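Local coordinates for protein Exo-poly-alpha-D-galacturonosidase (Thermotoga maritima, PDB 3JUR) that probably hydrolyses the glycosidic bonds of polygalacturonate, the pectin backbone, as an exo-acting family 28 glycoside hydrolase built on a beta-helix, at residues K8-E13 with V309-A314; E13-V18 with L284-L289; E95-V100 with S114-A119; V100-F105 with E109-S114; K387-I392 with T408-A413. All blocks are in the same frame, centred on the assembly; numbering follows the deposited sequence.

Interaction 1: K8-E13 with V309-A314; sequences KKIEEE and VRNVVA
With chi1 at -62°, I10 sets CG1 beside its backbone N and CG2 anti to it, and both branches reach the strand. CG2 sits against CB of N311 and lies 3.9 Å from CG2 of V313, the branch which that valine holds beside its own backbone N. The longer arm carries CD1 to 3.6 Å from OD1 of N311, the two side chains crossing at about a right angle. This is helix-on-sheet packing: the N-terminal helix 6-16 rides on the outside of the parallel beta-helix, and the axes of 8-13 and 309-314 cross at 96°, 8.5 Å apart at closest approach. One turn of helix therefore spans strand 309-314 crosswise. The amide of N311 makes no hydrogen bond to the helix; its OD1 accepts from ND2 of N340 on the next strand. E11 brushes V313, OE1 standing 4.4 Å from CG1, while its buried carboxylate is paired with R315.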
# COMPACT_ATOMS: atom_id res chain seq x y z
N LYS D 8 23.60 16.93 8.66
CA LYS D 8 23.63 17.87 9.78
C LYS D 8 25.03 18.46 9.98
O LYS D 8 25.17 19.68 10.13
CB LYS D 8 23.12 17.22 11.07
CG LYS D 8 23.06 18.16 12.28
CD LYS D 8 22.74 17.40 13.54
CE LYS D 8 23.18 18.16 14.80
NZ LYS D 8 22.08 18.97 15.36
N LYS D 9 26.05 17.61 9.94
CA LYS D 9 27.44 18.05 10.09
C LYS D 9 27.87 19.01 8.98
O LYS D 9 28.60 19.97 9.23
CB LYS D 9 28.42 16.86 10.15
CG LYS D 9 28.18 15.87 11.29
CD LYS D 9 28.73 16.38 12.61
CE LYS D 9 28.29 15.50 13.76
NZ LYS D 9 28.69 16.07 15.08
N ILE D 10 27.41 18.77 7.76
CA ILE D 10 27.72 19.67 6.65
C ILE D 10 27.02 21.03 6.84
O ILE D 10 27.66 22.07 6.69
CB ILE D 10 27.41 19.03 5.27
CG1 ILE D 10 28.28 17.78 5.07
CG2 ILE D 10 27.69 20.03 4.13
CD1 ILE D 10 27.83 16.89 3.94
N GLU D 11 25.74 21.00 7.22
CA GLU D 11 24.99 22.23 7.50
C GLU D 11 25.66 23.06 8.61
O GLU D 11 25.73 24.29 8.53
CB GLU D 11 23.51 21.93 7.81
CG GLU D 11 22.74 23.12 8.41
CD GLU D 11 21.23 23.05 8.22
OE1 GLU D 11 20.71 21.98 7.83
OE2 GLU D 11 20.56 24.08 8.47
N GLU D 12 26.17 22.37 9.63
CA GLU D 12 26.92 22.99 10.73
C GLU D 12 28.14 23.73 10.20
O GLU D 12 28.35 24.89 10.52
CB GLU D 12 27.43 21.91 11.68
CG GLU D 12 27.02 22.07 13.10
CD GLU D 12 25.81 21.22 13.42
OE1 GLU D 12 24.70 21.62 13.00
OE2 GLU D 12 25.97 20.16 14.06
N GLU D 13 28.93 23.01 9.40
CA GLU D 13 30.16 23.52 8.80
C GLU D 13 29.90 24.78 7.96
O GLU D 13 30.63 25.76 8.08
CB GLU D 13 30.82 22.40 7.98
CG GLU D 13 32.00 22.83 7.11
CD GLU D 13 33.24 23.24 7.89
OE1 GLU D 13 33.31 22.99 9.12
OE2 GLU D 13 34.15 23.82 7.27
N VAL D 309 31.05 19.72 -7.98
CA VAL D 309 30.07 20.20 -7.01
C VAL D 309 30.00 19.15 -5.90
O VAL D 309 29.79 17.96 -6.17
CB VAL D 309 28.66 20.42 -7.63
CG1 VAL D 309 27.65 20.90 -6.57
CG2 VAL D 309 28.71 21.42 -8.81
N ARG D 310 30.19 19.58 -4.66
CA ARG D 310 30.15 18.65 -3.52
C ARG D 310 29.60 19.35 -2.29
O ARG D 310 29.63 20.58 -2.21
CB ARG D 310 31.55 18.07 -3.22
CG ARG D 310 32.63 19.12 -3.01
CD ARG D 310 33.68 18.66 -2.02
NE ARG D 310 34.81 18.00 -2.67
CZ ARG D 310 36.07 18.45 -2.65
NH1 ARG D 310 36.39 19.56 -2.00
NH2 ARG D 310 37.02 17.77 -3.27
N ASN D 311 29.10 18.56 -1.33
CA ASN D 311 28.63 19.06 -0.04
C ASN D 311 27.59 20.16 -0.15
O ASN D 311 27.81 21.32 0.23
CB ASN D 311 29.80 19.47 0.85
CG ASN D 311 30.74 18.31 1.12
OD1 ASN D 311 30.30 17.18 1.34
ND2 ASN D 311 32.04 18.58 1.08
N VAL D 312 26.45 19.79 -0.72
CA VAL D 312 25.33 20.68 -0.86
C VAL D 312 24.18 20.09 -0.06
O VAL D 312 23.85 18.91 -0.24
CB VAL D 312 24.91 20.83 -2.34
CG1 VAL D 312 23.62 21.63 -2.45
CG2 VAL D 312 26.02 21.48 -3.15
N VAL D 313 23.61 20.89 0.82
CA VAL D 313 22.45 20.49 1.60
C VAL D 313 21.27 21.40 1.25
O VAL D 313 21.36 22.63 1.39
CB VAL D 313 22.71 20.54 3.13
CG1 VAL D 313 21.45 20.19 3.91
CG2 VAL D 313 23.87 19.62 3.53
N ALA D 314 20.18 20.78 0.80
CA ALA D 314 18.91 21.47 0.58
C ALA D 314 17.89 20.88 1.55
O ALA D 314 17.46 19.73 1.39
CB ALA D 314 18.45 21.31 -0.87

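Interaction 2: E13-V18 with L284-L289; sequences EILNHV and LVRDNL
I14 and L284 supply the apolar part of this contact, with L15 beside them. CB of L284 is touched by both branches of I14, CD1 and CG2, each at 3.8 Å. The leucine turns CG anti to its backbone N (chi1 180°), which carries its CD2 up to the neighbouring L15, 4.0 Å from CG. A second kind of contact sets hydrocarbon against charge: CD1 of L15 comes within 3.6 Å of NH1 of R286, and its CD2 rests 3.9 Å from NH2, so the leucine probably helps to cover a guanidinium whose charge is met by others. NE of R286 pairs with E252 and NH1 with E11, one helical turn back from L15, and this second pairing should help fix the group beside the leucine. Polar bonding within 13-18 belongs to the helix end, where ND1 of H17 donates to O of E13 over 3.1 Å. L284 and R286 lie on strand 280-291 of the parallel beta-helix, between strands 249-252 and 309-320; I14 also touches Y282 on the same strand, so the last turn of helix 6-16 is seated on the outside of the solenoid wall.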
# COMPACT_ATOMS: atom_id res chain seq x y z
N GLU D 13 28.93 23.01 9.40
CA GLU D 13 30.16 23.52 8.80
C GLU D 13 29.90 24.78 7.96
O GLU D 13 30.63 25.76 8.08
CB GLU D 13 30.82 22.40 7.98
CG GLU D 13 32.00 22.83 7.11
CD GLU D 13 33.24 23.24 7.89
OE1 GLU D 13 33.31 22.99 9.12
OE2 GLU D 13 34.15 23.82 7.27
N ILE D 14 28.86 24.73 7.13
CA ILE D 14 28.45 25.89 6.34
C ILE D 14 28.10 27.09 7.24
O ILE D 14 28.62 28.19 7.04
CB ILE D 14 27.25 25.57 5.39
CG1 ILE D 14 27.63 24.44 4.42
CG2 ILE D 14 26.85 26.82 4.60
CD1 ILE D 14 26.46 23.75 3.75
N LEU D 15 27.23 26.86 8.22
CA LEU D 15 26.82 27.92 9.15
C LEU D 15 27.99 28.50 9.97
O LEU D 15 27.93 29.65 10.41
CB LEU D 15 25.70 27.43 10.08
CG LEU D 15 24.34 27.17 9.41
CD1 LEU D 15 23.43 26.32 10.29
CD2 LEU D 15 23.65 28.47 9.01
N ASN D 16 29.04 27.70 10.17
CA ASN D 16 30.22 28.17 10.89
C ASN D 16 31.11 29.12 10.08
O ASN D 16 31.93 29.84 10.64
CB ASN D 16 31.05 26.99 11.42
CG ASN D 16 30.44 26.36 12.67
OD1 ASN D 16 29.68 27.00 13.40
ND2 ASN D 16 30.76 25.09 12.91
N HIS D 17 30.94 29.12 8.76
CA HIS D 17 31.77 29.95 7.89
C HIS D 17 30.95 30.94 7.05
O HIS D 17 31.40 31.45 6.02
CB HIS D 17 32.69 29.07 7.03
CG HIS D 17 33.65 28.26 7.84
ND1 HIS D 17 33.45 26.93 8.13
CD2 HIS D 17 34.81 28.61 8.45
CE1 HIS D 17 34.45 26.48 8.87
NE2 HIS D 17 35.29 27.48 9.08
N VAL D 18 29.74 31.21 7.52
CA VAL D 18 28.85 32.15 6.87
C VAL D 18 28.51 33.27 7.87
O VAL D 18 28.10 33.00 8.99
CB VAL D 18 27.58 31.43 6.32
CG1 VAL D 18 26.39 32.35 6.27
CG2 VAL D 18 27.86 30.83 4.94
N LEU D 284 24.27 25.76 1.42
CA LEU D 284 23.09 25.42 2.19
C LEU D 284 21.88 26.15 1.61
O LEU D 284 21.89 27.37 1.48
CB LEU D 284 23.30 25.78 3.68
CG LEU D 284 22.17 25.51 4.67
CD1 LEU D 284 21.83 24.01 4.73
CD2 LEU D 284 22.55 26.03 6.04
N VAL D 285 20.87 25.37 1.22
CA VAL D 285 19.63 25.91 0.65
C VAL D 285 18.48 25.45 1.55
O VAL D 285 18.14 24.26 1.57
CB VAL D 285 19.43 25.38 -0.79
CG1 VAL D 285 18.16 25.97 -1.44
CG2 VAL D 285 20.66 25.70 -1.64
N ARG D 286 17.89 26.37 2.32
CA ARG D 286 16.87 25.96 3.30
C ARG D 286 15.71 26.95 3.43
O ARG D 286 15.87 28.16 3.21
CB ARG D 286 17.52 25.72 4.67
CG ARG D 286 18.08 26.98 5.31
CD ARG D 286 18.76 26.68 6.63
NE ARG D 286 19.02 27.91 7.38
CZ ARG D 286 19.65 27.96 8.55
NH1 ARG D 286 20.12 26.85 9.10
NH2 ARG D 286 19.83 29.12 9.16
N ASP D 287 14.55 26.41 3.82
CA ASP D 287 13.35 27.22 4.12
C ASP D 287 12.89 28.13 2.97
O ASP D 287 12.36 29.22 3.21
CB ASP D 287 13.56 28.07 5.40
CG ASP D 287 14.08 27.26 6.58
OD1 ASP D 287 13.52 26.18 6.86
OD2 ASP D 287 15.04 27.73 7.23
N ASN D 288 13.10 27.68 1.74
CA ASN D 288 12.69 28.44 0.55
C ASN D 288 11.37 27.95 -0.01
O ASN D 288 10.93 26.83 0.27
CB ASN D 288 13.75 28.36 -0.54
CG ASN D 288 15.08 28.90 -0.10
OD1 ASN D 288 15.26 30.11 0.08
ND2 ASN D 288 16.04 28.01 0.09
N LEU D 289 10.76 28.81 -0.83
CA LEU D 289 9.48 28.51 -1.45
C LEU D 289 9.53 28.80 -2.95
O LEU D 289 9.78 29.93 -3.36
CB LEU D 289 8.36 29.31 -0.78
CG LEU D 289 6.94 29.22 -1.37
CD1 LEU D 289 6.41 27.77 -1.36
CD2 LEU D 289 5.98 30.16 -0.66

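Interaction 3: E95-V100 with S114-A119; sequences ERYLPV and SPLVYA
Y97 and S114 are joined backbone to backbone where a long excursion leaves and re-enters the right-handed parallel beta-helix: the chain departs after strand 87-90 and comes back into the coil at strand 117-120. Along 95-100, the short 3-10 segment at E95 and R96 leads into Y97, R96 pairing with D42. Y97 carries the contact. Its carbonyl oxygen accepts the N-H of S114 at 2.8 Å, in the carbonyl plane and on a lone pair, and the bond is nearly straight (174°). With chi1 at -60°, CG lies beside the backbone N, and the ring comes alongside the returning chain, its CD1 3.4 Å from O of S114. The hydroxyl is bonded to O of I91, and W142 meets the ring edge-to-face, so the phenol is gripped at several points. An alanine here would keep the backbone bond but is likely to open a gap beside L116 and leave O of I91 without its hydroxyl partner. Past the tyrosine, L98 and P99, linked by a cis peptide, point away from 114-119 and carry the chain on to V100. On the returning side, OG of S114 donates to O of P115 at 2.7 Å and also bonds with NE2 of H75. Farther along the ring, CD2 of L116 lies 3.4 Å from CE1 of Y97.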
# COMPACT_ATOMS: atom_id res chain seq x y z
N GLU D 95 24.31 49.24 -25.52
CA GLU D 95 25.37 50.25 -25.58
C GLU D 95 25.76 50.75 -24.18
O GLU D 95 26.94 50.97 -23.90
CB GLU D 95 24.93 51.42 -26.46
CG GLU D 95 26.05 52.11 -27.22
CD GLU D 95 26.37 51.44 -28.56
OE1 GLU D 95 26.82 50.27 -28.58
OE2 GLU D 95 26.17 52.11 -29.60
N ARG D 96 24.77 50.88 -23.30
CA ARG D 96 24.98 51.32 -21.91
C ARG D 96 25.80 50.36 -21.06
O ARG D 96 26.27 50.73 -19.98
CB ARG D 96 23.64 51.63 -21.24
CG ARG D 96 22.95 52.87 -21.81
CD ARG D 96 21.61 53.07 -21.16
NE ARG D 96 20.91 54.23 -21.71
CZ ARG D 96 20.94 55.45 -21.19
NH1 ARG D 96 21.64 55.71 -20.08
NH2 ARG D 96 20.27 56.43 -21.77
N TYR D 97 25.98 49.13 -21.54
CA TYR D 97 26.61 48.06 -20.77
C TYR D 97 28.03 47.77 -21.28
O TYR D 97 28.60 46.70 -21.04
CB TYR D 97 25.72 46.81 -20.77
CG TYR D 97 24.37 47.10 -20.15
CD1 TYR D 97 24.12 46.81 -18.81
CD2 TYR D 97 23.35 47.72 -20.88
CE1 TYR D 97 22.90 47.11 -18.22
CE2 TYR D 97 22.12 48.02 -20.31
CZ TYR D 97 21.90 47.71 -18.98
OH TYR D 97 20.69 48.00 -18.40
N LEU D 98 28.58 48.76 -21.96
CA LEU D 98 29.96 48.74 -22.43
C LEU D 98 30.74 49.86 -21.73
O LEU D 98 30.14 50.83 -21.27
CB LEU D 98 30.00 48.90 -23.95
CG LEU D 98 29.34 47.82 -24.81
CD1 LEU D 98 29.18 48.29 -26.26
CD2 LEU D 98 30.12 46.51 -24.76
N PRO D 99 32.09 49.74 -21.65
CA PRO D 99 32.95 48.69 -22.20
C PRO D 99 32.72 47.31 -21.59
O PRO D 99 32.13 47.19 -20.50
CB PRO D 99 34.37 49.18 -21.89
CG PRO D 99 34.21 50.19 -20.81
CD PRO D 99 32.88 50.83 -21.05
N VAL D 100 33.19 46.29 -22.30
CA VAL D 100 33.14 44.91 -21.83
C VAL D 100 33.85 44.74 -20.49
O VAL D 100 34.84 45.41 -20.22
CB VAL D 100 33.73 43.92 -22.89
CG1 VAL D 100 32.82 43.83 -24.10
CG2 VAL D 100 35.14 44.34 -23.31
N SER D 114 28.37 44.38 -19.46
CA SER D 114 28.30 44.41 -18.00
C SER D 114 26.99 43.79 -17.48
O SER D 114 25.92 44.07 -18.03
CB SER D 114 28.41 45.85 -17.50
OG SER D 114 28.22 45.91 -16.09
N PRO D 115 27.08 42.96 -16.43
CA PRO D 115 25.86 42.63 -15.68
C PRO D 115 25.21 43.92 -15.17
O PRO D 115 25.90 44.93 -15.01
CB PRO D 115 26.38 41.79 -14.52
CG PRO D 115 27.59 41.15 -15.06
CD PRO D 115 28.24 42.19 -15.94
N LEU D 116 23.90 43.89 -14.91
CA LEU D 116 23.16 45.09 -14.53
C LEU D 116 23.61 45.63 -13.16
O LEU D 116 23.70 46.84 -12.97
CB LEU D 116 21.64 44.86 -14.58
CG LEU D 116 20.98 44.01 -15.69
CD1 LEU D 116 19.48 44.26 -15.71
CD2 LEU D 116 21.56 44.19 -17.08
N VAL D 117 23.89 44.73 -12.23
CA VAL D 117 24.54 45.10 -10.97
C VAL D 117 25.81 44.25 -10.88
O VAL D 117 25.75 43.03 -10.96
CB VAL D 117 23.63 44.85 -9.73
CG1 VAL D 117 24.29 45.36 -8.47
CG2 VAL D 117 22.28 45.53 -9.91
N TYR D 118 26.95 44.91 -10.75
CA TYR D 118 28.24 44.25 -10.92
C TYR D 118 29.26 44.62 -9.85
O TYR D 118 29.47 45.81 -9.55
CB TYR D 118 28.80 44.57 -12.32
CG TYR D 118 30.12 43.91 -12.71
CD1 TYR D 118 30.22 42.53 -12.87
CD2 TYR D 118 31.25 44.69 -12.98
CE1 TYR D 118 31.42 41.93 -13.26
CE2 TYR D 118 32.46 44.10 -13.36
CZ TYR D 118 32.53 42.72 -13.50
OH TYR D 118 33.72 42.14 -13.88
N ALA D 119 29.88 43.60 -9.27
CA ALA D 119 31.04 43.77 -8.39
C ALA D 119 32.13 42.78 -8.78
O ALA D 119 31.87 41.59 -8.94
CB ALA D 119 30.65 43.59 -6.93

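Interaction 4: V100-F105 with E109-S114; sequences VVLTRF and ELYNYS
Y111 lies across the backbone at L102, where the facing chain turns a corner, with CA of L102 3.9 Å above one ring face, offset toward the rim. A chi1 of -80° keeps CG beside the backbone N; CD1 lies 3.5 Å from N of L102, and CZ approaches that leucine's CB. V100 meets the root of the same side chain at about a right angle, its CG2 3.9 Å from CB of Y111. Without the ring, as with a serine here, the backbone at V101 and L102 and the CB of L102 are likely to lose their cover. On the same face of this antiparallel beta hairpin, R104 and E109 cross with their guanidinium and carboxylate planes 78° apart. NH2 reaches OE1 in a weak, 3.5 Å hydrogen-bonded salt bridge. On the other face, CG2 of T103 sits 3.8 Å from CB of N112, while CD2 of L110 tucks against the backbone near N of F105. Between the faces, V101 pairs with N112 and T103 with L110, each through two backbone bonds; T103 N approaches O of L110 almost end-on (175°), whereas L110 N comes from above the carbonyl plane of T103. E109 has stronger partners beyond the hairpin, Y196 at OE1 and R275 at OE2. The acid is thus shared among several donors, which would probably favour its ionised form, and the R104 bridge is one part of a wider polar network.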
# COMPACT_ATOMS: atom_id res chain seq x y z
N VAL D 100 33.19 46.29 -22.30
CA VAL D 100 33.14 44.91 -21.83
C VAL D 100 33.85 44.74 -20.49
O VAL D 100 34.84 45.41 -20.22
CB VAL D 100 33.73 43.92 -22.89
CG1 VAL D 100 32.82 43.83 -24.10
CG2 VAL D 100 35.14 44.34 -23.31
N VAL D 101 33.33 43.86 -19.65
CA VAL D 101 33.94 43.54 -18.35
C VAL D 101 34.17 42.04 -18.24
O VAL D 101 33.58 41.26 -18.99
CB VAL D 101 33.07 44.03 -17.16
CG1 VAL D 101 32.89 45.54 -17.19
CG2 VAL D 101 31.70 43.31 -17.12
N LEU D 102 35.03 41.63 -17.30
CA LEU D 102 35.24 40.22 -17.00
C LEU D 102 33.94 39.64 -16.47
O LEU D 102 33.39 40.12 -15.48
CB LEU D 102 36.36 40.03 -15.97
CG LEU D 102 36.62 38.61 -15.44
CD1 LEU D 102 37.16 37.68 -16.54
CD2 LEU D 102 37.59 38.67 -14.28
N THR D 103 33.45 38.61 -17.15
CA THR D 103 32.19 37.98 -16.79
C THR D 103 32.16 36.52 -17.27
O THR D 103 33.21 35.93 -17.55
CB THR D 103 30.96 38.83 -17.30
OG1 THR D 103 29.74 38.34 -16.72
CG2 THR D 103 30.84 38.82 -18.83
N ARG D 104 30.98 35.94 -17.34
CA ARG D 104 30.86 34.53 -17.68
C ARG D 104 29.56 34.30 -18.45
O ARG D 104 28.55 34.93 -18.16
CB ARG D 104 30.90 33.70 -16.39
CG ARG D 104 31.68 32.41 -16.53
CD ARG D 104 31.71 31.60 -15.24
NE ARG D 104 33.00 31.69 -14.58
CZ ARG D 104 33.55 30.72 -13.86
NH1 ARG D 104 32.93 29.55 -13.72
NH2 ARG D 104 34.73 30.91 -13.29
N PHE D 105 29.60 33.42 -19.45
CA PHE D 105 28.37 33.02 -20.14
C PHE D 105 28.25 31.51 -20.20
O PHE D 105 29.09 30.83 -20.79
CB PHE D 105 28.30 33.62 -21.56
CG PHE D 105 26.94 33.46 -22.21
CD1 PHE D 105 25.99 34.47 -22.12
CD2 PHE D 105 26.62 32.30 -22.92
CE1 PHE D 105 24.74 34.33 -22.72
CE2 PHE D 105 25.38 32.15 -23.52
CZ PHE D 105 24.44 33.17 -23.43
N GLU D 109 34.27 31.80 -19.17
CA GLU D 109 34.71 33.18 -18.95
C GLU D 109 34.92 33.93 -20.26
O GLU D 109 35.39 33.36 -21.24
CB GLU D 109 36.00 33.21 -18.13
CG GLU D 109 35.84 32.75 -16.69
CD GLU D 109 37.05 33.07 -15.84
OE1 GLU D 109 36.88 33.31 -14.62
OE2 GLU D 109 38.17 33.08 -16.39
N LEU D 110 34.58 35.21 -20.25
CA LEU D 110 34.75 36.08 -21.41
C LEU D 110 34.69 37.55 -21.01
O LEU D 110 34.39 37.88 -19.85
CB LEU D 110 33.67 35.77 -22.47
CG LEU D 110 32.27 36.37 -22.29
CD1 LEU D 110 31.47 36.21 -23.56
CD2 LEU D 110 31.53 35.76 -21.10
N TYR D 111 34.97 38.43 -21.96
CA TYR D 111 34.68 39.85 -21.81
C TYR D 111 33.44 40.17 -22.63
O TYR D 111 33.38 39.89 -23.83
CB TYR D 111 35.88 40.71 -22.20
CG TYR D 111 36.90 40.79 -21.09
CD1 TYR D 111 36.97 41.90 -20.26
CD2 TYR D 111 37.77 39.72 -20.85
CE1 TYR D 111 37.91 41.96 -19.22
CE2 TYR D 111 38.70 39.77 -19.82
CZ TYR D 111 38.76 40.89 -19.01
OH TYR D 111 39.69 40.93 -17.99
N ASN D 112 32.44 40.73 -21.96
CA ASN D 112 31.12 40.94 -22.55
C ASN D 112 30.40 42.07 -21.82
O ASN D 112 30.94 42.65 -20.88
CB ASN D 112 30.30 39.64 -22.47
CG ASN D 112 29.02 39.69 -23.30
OD1 ASN D 112 28.96 40.33 -24.35
ND2 ASN D 112 28.00 38.99 -22.83
N TYR D 113 29.18 42.37 -22.28
CA TYR D 113 28.32 43.37 -21.66
C TYR D 113 28.32 43.24 -20.14
O TYR D 113 28.28 42.12 -19.60
CB TYR D 113 26.88 43.24 -22.18
CG TYR D 113 26.70 43.66 -23.64
CD1 TYR D 113 26.86 44.99 -24.03
CD2 TYR D 113 26.37 42.72 -24.61
CE1 TYR D 113 26.69 45.37 -25.35
CE2 TYR D 113 26.20 43.09 -25.95
CZ TYR D 113 26.37 44.42 -26.31
OH TYR D 113 26.21 44.80 -27.63
N SER D 114 28.37 44.38 -19.46
CA SER D 114 28.30 44.41 -18.00
C SER D 114 26.99 43.79 -17.48
O SER D 114 25.92 44.07 -18.03
CB SER D 114 28.41 45.85 -17.50
OG SER D 114 28.22 45.91 -16.09

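Interaction 5: K387-I392 with T408-A413; sequences KYAVRI and TIIEGA
Between successive coils of the parallel beta-helix, at two of its faces and close to its C-terminal end, small side chains pack closely. A389 stands at a corner of the chain, and A413 lies in the bend between strands 408-411 and 415-419. The CB of A389 is touched by two residues: CG2 of I410 lies 3.6 Å from it, and CB of A413 3.8 Å. I410 has CG2 anti to its backbone N and CG1 beside it (chi1 -56°), a setting that presents both branches to the alanine, CD1 being 4.0 Å from the same CB. M431, on strand 429-431, packs on both A389 and I410 from the next coil, so this packing continues the stacked hydrophobic interior of the solenoid. The opposite side of the 408-411 strand faces a second subunit, where E411 forms a salt bridge with R435 of that neighbouring chain. The methyl of A413 also presses on the main chain, its CB 3.6 Å from N of A389.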
# COMPACT_ATOMS: atom_id res chain seq x y z
N LYS D 387 5.48 12.71 -14.51
CA LYS D 387 5.64 11.62 -15.47
C LYS D 387 6.52 10.54 -14.85
O LYS D 387 6.28 9.35 -15.06
CB LYS D 387 6.23 12.13 -16.79
CG LYS D 387 5.24 12.97 -17.59
CD LYS D 387 5.90 13.93 -18.57
CE LYS D 387 4.85 14.91 -19.12
NZ LYS D 387 5.42 15.89 -20.09
N TYR D 388 7.53 10.98 -14.09
CA TYR D 388 8.46 10.09 -13.37
C TYR D 388 8.62 10.51 -11.92
O TYR D 388 8.73 11.70 -11.62
CB TYR D 388 9.84 10.13 -14.02
CG TYR D 388 9.88 9.62 -15.44
CD1 TYR D 388 10.30 8.31 -15.71
CD2 TYR D 388 9.50 10.44 -16.50
CE1 TYR D 388 10.34 7.84 -17.02
CE2 TYR D 388 9.54 9.98 -17.82
CZ TYR D 388 9.96 8.69 -18.07
OH TYR D 388 9.99 8.24 -19.36
N ALA D 389 8.64 9.54 -11.01
CA ALA D 389 9.06 9.82 -9.64
C ALA D 389 10.59 9.85 -9.62
O ALA D 389 11.20 10.82 -9.17
CB ALA D 389 8.52 8.75 -8.66
N VAL D 390 11.20 8.78 -10.12
CA VAL D 390 12.66 8.66 -10.15
C VAL D 390 13.13 8.26 -11.56
O VAL D 390 12.75 7.20 -12.08
CB VAL D 390 13.18 7.63 -9.12
CG1 VAL D 390 14.71 7.55 -9.16
CG2 VAL D 390 12.72 7.97 -7.71
N ARG D 391 13.93 9.13 -12.18
CA ARG D 391 14.50 8.88 -13.49
C ARG D 391 16.01 9.09 -13.40
O ARG D 391 16.48 10.22 -13.24
CB ARG D 391 13.87 9.81 -14.52
CG ARG D 391 14.26 9.53 -15.96
CD ARG D 391 13.64 10.56 -16.89
NE ARG D 391 14.01 10.34 -18.28
CZ ARG D 391 13.55 11.04 -19.31
NH1 ARG D 391 12.69 12.05 -19.14
NH2 ARG D 391 13.95 10.74 -20.54
N ILE D 392 16.77 7.98 -13.46
CA ILE D 392 18.22 8.03 -13.27
C ILE D 392 18.91 7.35 -14.45
O ILE D 392 18.72 6.16 -14.68
CB ILE D 392 18.67 7.39 -11.92
CG1 ILE D 392 18.11 8.20 -10.75
CG2 ILE D 392 20.22 7.28 -11.83
CD1 ILE D 392 18.17 7.49 -9.40
N THR D 408 10.51 8.27 2.43
CA THR D 408 10.01 9.14 1.37
C THR D 408 8.71 8.60 0.78
O THR D 408 8.54 7.39 0.62
CB THR D 408 11.12 9.34 0.28
OG1 THR D 408 12.13 10.21 0.81
CG2 THR D 408 10.56 9.93 -1.02
N ILE D 409 7.79 9.52 0.48
CA ILE D 409 6.50 9.20 -0.12
C ILE D 409 6.36 10.01 -1.41
O ILE D 409 6.44 11.23 -1.38
CB ILE D 409 5.32 9.54 0.82
CG1 ILE D 409 5.50 8.86 2.19
CG2 ILE D 409 3.97 9.11 0.19
CD1 ILE D 409 4.58 9.38 3.29
N ILE D 410 6.15 9.31 -2.53
CA ILE D 410 5.85 9.97 -3.81
C ILE D 410 4.57 9.38 -4.39
O ILE D 410 4.48 8.17 -4.60
CB ILE D 410 7.02 9.85 -4.83
CG1 ILE D 410 8.32 10.41 -4.25
CG2 ILE D 410 6.66 10.58 -6.15
CD1 ILE D 410 9.55 10.08 -5.05
N GLU D 411 3.58 10.23 -4.63
CA GLU D 411 2.28 9.78 -5.11
C GLU D 411 1.88 10.43 -6.42
O GLU D 411 2.15 11.61 -6.64
CB GLU D 411 1.20 10.04 -4.06
CG GLU D 411 1.27 9.09 -2.86
CD GLU D 411 1.04 7.64 -3.26
OE1 GLU D 411 0.20 7.40 -4.16
OE2 GLU D 411 1.68 6.74 -2.66
N GLY D 412 1.22 9.65 -7.28
CA GLY D 412 0.65 10.18 -8.52
C GLY D 412 1.64 10.43 -9.63
O GLY D 412 1.38 11.22 -10.53
N ALA D 413 2.80 9.77 -9.57
CA ALA D 413 3.73 9.78 -10.68
C ALA D 413 3.37 8.63 -11.62
O ALA D 413 3.02 7.55 -11.17
CB ALA D 413 5.15 9.65 -10.19

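Interactions 1 and 2 work as one unit: both fasten helix 6-16 to the outside of adjacent strands, 309-320 and 280-291, with their centres about 8 Å apart and the E11–R286 salt bridge tying them together. Interactions 3 and 4, about 9 Å apart at their centres, share V100 and S114; interaction 4 forms the hairpin and interaction 3 joins the outgoing and returning chain at its base, with Y118 bonded to L102 between them. Backbone hydrogen bonds cross these two but neither of the helix contacts. Interaction 5 stands apart, about 24 Å from interaction 1 between centres, purely apolar and inside the coils. Interaction 2 is partly buried, the other four buried.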